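Local coordinates for protein beta-hydroxyacid dehydrogenase, 3-hydroxyisobutyrate dehydrogenase (PDB 6GRL) that is an S-selective imine reductase active in reductive amination, and probably binds NADP through its Rossmann-type domain, at residues R42-T47 and E163-E168. Sequence-based numbering, arbitrary orientation. Where two conformers were deposited one is given.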
ATOM      1  N   ARG A  42      20.724  14.346   1.901  1.00 21.01           N
ATOM      2  CA  ARG A  42      20.230  15.439   1.074  0.54 23.68           C
ATOM      3  C   ARG A  42      20.480  16.809   1.696  1.00 25.08           C
ATOM      4  O   ARG A  42      19.969  17.810   1.184  1.00 25.71           O
ATOM      5  CB  ARG A  42      18.735  15.258   0.796  0.54 23.88           C
ATOM      6  CG  ARG A  42      18.411  14.104  -0.143  0.54 25.02           C
ATOM      7  CD  ARG A  42      19.215  14.186  -1.432  0.54 27.44           C
ATOM      8  NE  ARG A  42      18.600  15.080  -2.408  0.54 27.72           N
ATOM      9  CZ  ARG A  42      17.656  14.713  -3.269  0.54 28.14           C
ATOM     10  NH1 ARG A  42      17.213  13.464  -3.279  0.54 26.46           N
ATOM     11  NH2 ARG A  42      17.154  15.596  -4.121  0.54 27.68           N
ATOM     12  N   GLY A  43      21.246  16.873   2.783  1.00 21.58           N
ATOM     13  CA  GLY A  43      21.607  18.135   3.392  1.00 22.23           C
ATOM     14  C   GLY A  43      20.651  18.665   4.438  1.00 19.13           C
ATOM     15  O   GLY A  43      20.894  19.752   4.976  1.00 22.08           O
ATOM     16  N   HIS A  44      19.578  17.942   4.746  1.00 16.76           N
ATOM     17  CA  HIS A  44      18.649  18.403   5.766  1.00 15.77           C
ATOM     18  C   HIS A  44      19.278  18.317   7.149  1.00 15.75           C
ATOM     19  O   HIS A  44      19.927  17.325   7.493  1.00 16.74           O
ATOM     20  CB  HIS A  44      17.370  17.563   5.754  1.00 14.62           C
ATOM     21  CG  HIS A  44      16.609  17.624   4.469  1.00 17.89           C
ATOM     22  ND1 HIS A  44      15.647  18.578   4.218  1.00 19.29           N
ATOM     23  CD2 HIS A  44      16.655  16.837   3.368  1.00 15.55           C
ATOM     24  CE1 HIS A  44      15.139  18.382   3.015  1.00 20.34           C
ATOM     25  NE2 HIS A  44      15.734  17.332   2.477  1.00 19.84           N
ATOM     26  N   ARG A  45      19.095  19.369   7.941  1.00 15.52           N
ATOM     27  CA  ARG A  45      19.419  19.312   9.365  0.65 15.23           C
ATOM     28  C   ARG A  45      18.442  18.343  10.014  1.00 13.97           C
ATOM     29  O   ARG A  45      17.306  18.703  10.328  1.00 13.26           O
ATOM     30  CB  ARG A  45      19.338  20.696   9.999  0.65 18.37           C
ATOM     31  CG  ARG A  45      19.602  20.701  11.497  0.65 19.25           C
ATOM     32  CD  ARG A  45      19.669  22.117  12.047  0.65 20.95           C
ATOM     33  NE  ARG A  45      18.351  22.746  12.105  0.65 22.22           N
ATOM     34  CZ  ARG A  45      17.480  22.573  13.095  0.65 21.62           C
ATOM     35  NH1 ARG A  45      17.781  21.785  14.117  0.65 22.68           N
ATOM     36  NH2 ARG A  45      16.305  23.189  13.060  0.65 19.35           N
ATOM     37  N   THR A  46      18.877  17.102  10.199  1.00 13.85           N
ATOM     38  CA  THR A  46      18.000  16.012  10.603  1.00 12.84           C
ATOM     39  C   THR A  46      18.170  15.696  12.081  1.00 12.67           C
ATOM     40  O   THR A  46      19.289  15.463  12.550  1.00 18.33           O
ATOM     41  CB  THR A  46      18.283  14.770   9.757  1.00 12.98           C
ATOM     42  OG1 THR A  46      18.211  15.119   8.369  1.00 13.37           O
ATOM     43  CG2 THR A  46      17.274  13.671  10.052  1.00 12.03           C
ATOM     44  N   THR A  47      17.056  15.690  12.807  1.00 11.79           N
ATOM     45  CA  THR A  47      17.019  15.319  14.214  1.00 11.65           C
ATOM     46  C   THR A  47      16.260  14.009  14.353  1.00 10.97           C
ATOM     47  O   THR A  47      15.148  13.872  13.831  1.00 10.47           O
ATOM     48  CB  THR A  47      16.360  16.413  15.055  1.00 11.39           C
ATOM     49  OG1 THR A  47      17.073  17.643  14.874  1.00 12.63           O
ATOM     50  CG2 THR A  47      16.368  16.032  16.531  1.00 13.46           C
ATOM     51  N   GLU A 163       5.934  18.296  -1.570  1.00 20.83           N
ATOM     52  CA  GLU A 163       6.198  17.194  -2.491  1.00 20.99           C
ATOM     53  C   GLU A 163       7.673  17.035  -2.848  1.00 20.48           C
ATOM     54  O   GLU A 163       8.135  15.880  -2.916  1.00 20.23           O
ATOM     55  CB  GLU A 163       5.352  17.363  -3.762  1.00 25.94           C
ATOM     56  CG  GLU A 163       5.452  16.190  -4.724  1.00 29.80           C
ATOM     57  CD  GLU A 163       4.585  16.363  -5.955  1.00 36.34           C
ATOM     58  OE1 GLU A 163       3.944  17.427  -6.090  1.00 39.64           O
ATOM     59  OE2 GLU A 163       4.543  15.433  -6.788  1.00 39.03           O
ATOM     60  N   PRO A 164       8.456  18.095  -3.093  1.00 21.19           N
ATOM     61  CA  PRO A 164       9.887  17.879  -3.370  1.00 22.01           C
ATOM     62  C   PRO A 164      10.634  17.206  -2.231  1.00 21.44           C
ATOM     63  O   PRO A 164      11.584  16.456  -2.487  1.00 23.77           O
ATOM     64  CB  PRO A 164      10.412  19.298  -3.629  1.00 26.44           C
ATOM     65  CG  PRO A 164       9.228  20.048  -4.102  1.00 27.86           C
ATOM     66  CD  PRO A 164       8.077  19.504  -3.314  1.00 24.33           C
ATOM     67  N   ILE A 165      10.239  17.450  -0.980  1.00 19.31           N
ATOM     68  CA  ILE A 165      10.882  16.762   0.135  1.00 19.12           C
ATOM     69  C   ILE A 165      10.490  15.290   0.146  1.00 18.26           C
ATOM     70  O   ILE A 165      11.331  14.410   0.366  1.00 17.86           O
ATOM     71  CB  ILE A 165      10.534  17.452   1.466  1.00 21.17           C
ATOM     72  CG1 ILE A 165      11.056  18.890   1.476  1.00 26.46           C
ATOM     73  CG2 ILE A 165      11.107  16.671   2.641  1.00 23.95           C
ATOM     74  CD1 ILE A 165      10.657  19.674   2.707  1.00 31.52           C
ATOM     75  N   LEU A 166       9.212  14.998  -0.106  1.00 14.39           N
ATOM     76  CA  LEU A 166       8.745  13.615  -0.092  1.00 15.51           C
ATOM     77  C   LEU A 166       9.385  12.795  -1.207  1.00 16.11           C
ATOM     78  O   LEU A 166       9.683  11.611  -1.017  1.00 17.87           O
ATOM     79  CB  LEU A 166       7.223  13.576  -0.206  1.00 16.43           C
ATOM     80  CG  LEU A 166       6.447  14.344   0.865  1.00 14.95           C
ATOM     81  CD1 LEU A 166       4.956  14.316   0.565  1.00 16.00           C
ATOM     82  CD2 LEU A 166       6.734  13.780   2.250  1.00 15.53           C
ATOM     83  N   ARG A 167       9.603  13.403  -2.377  1.00 17.89           N
ATOM     84  CA  ARG A 167      10.179  12.657  -3.492  1.00 19.76           C
ATOM     85  C   ARG A 167      11.654  12.342  -3.288  1.00 19.07           C
ATOM     86  O   ARG A 167      12.225  11.593  -4.088  1.00 20.25           O
ATOM     87  CB  ARG A 167       9.984  13.416  -4.808  1.00 26.82           C
ATOM     88  CG  ARG A 167      10.778  14.702  -4.925  1.00 33.39           C
ATOM     89  CD  ARG A 167      10.890  15.162  -6.372  1.00 40.52           C
ATOM     90  NE  ARG A 167       9.690  15.869  -6.812  1.00 44.73           N
ATOM     91  CZ  ARG A 167       9.673  17.138  -7.207  1.00 46.70           C
ATOM     92  NH1 ARG A 167      10.793  17.848  -7.217  1.00 46.71           N
ATOM     93  NH2 ARG A 167       8.533  17.699  -7.589  1.00 47.95           N
ATOM     94  N   GLU A 168      12.282  12.891  -2.245  1.00 18.00           N
ATOM     95  CA  GLU A 168      13.632  12.480  -1.885  1.00 19.35           C
ATOM     96  C   GLU A 168      13.679  11.056  -1.352  1.00 19.34           C
ATOM     97  O   GLU A 168      14.766  10.474  -1.278  1.00 21.10           O
ATOM     98  CB  GLU A 168      14.218  13.441  -0.847  1.00 18.06           C
ATOM     99  CG  GLU A 168      14.281  14.894  -1.302  1.00 20.09           C
ATOM    100  CD  GLU A 168      14.828  15.821  -0.233  1.00 25.97           C
ATOM    101  OE1 GLU A 168      15.053  15.355   0.903  1.00 26.05           O
ATOM    102  OE2 GLU A 168      15.035  17.017  -0.528  1.00 29.28           O
TER
HETATM  103  O   HOH W   1      17.664  18.621  -0.665  1.00 32.86           O
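R42 and E168 bring the two backbones closest, their CA atoms 7.8 Å apart: 42-47 turns out of helix 30-41 into strand 46-49, while the other segment, 163-168, lies at the C-terminal part of helix 156-166. G43, at positive phi, is the C-prime residue of a Schellman motif that ends helix 30-41, after which H44 points toward 163-168. There NE2 of H44 donates a forked hydrogen bond to both carboxylate oxygens of E168, 2.6 Å to OE1 and 3.1 Å to OE2. Each oxygen accepts on its syn lone pair; the OE2 branch lies in the ring plane and is the straighter, while OE1 sits tilted from that plane. ND1 of H44 bonds the backbone O of D21, so both ring nitrogens are engaged and the imidazole's rotation is fixed. The contact thus ties the first beta-alpha-beta unit of the Rossmann-type domain, whose helix 30-41 lends F39 edge-to-face to H44, to a helix much later in the same domain. In the R42 conformer given, one of two, bends at chi2 and chi3 (-52° and -83°) lay the guanidinium against E168 CG, its plane stacked 26° from the carboxylate; E168 OE2 lies well out of that plane, 4.4 Å from R42 NH2, and attracts it only as a charge. One water donates to R42 O and E168 OE2. Replacing E168 by alanine is likely to leave H44 NE2 without either acceptor oxygen and R42 without the nearby carboxylate charge.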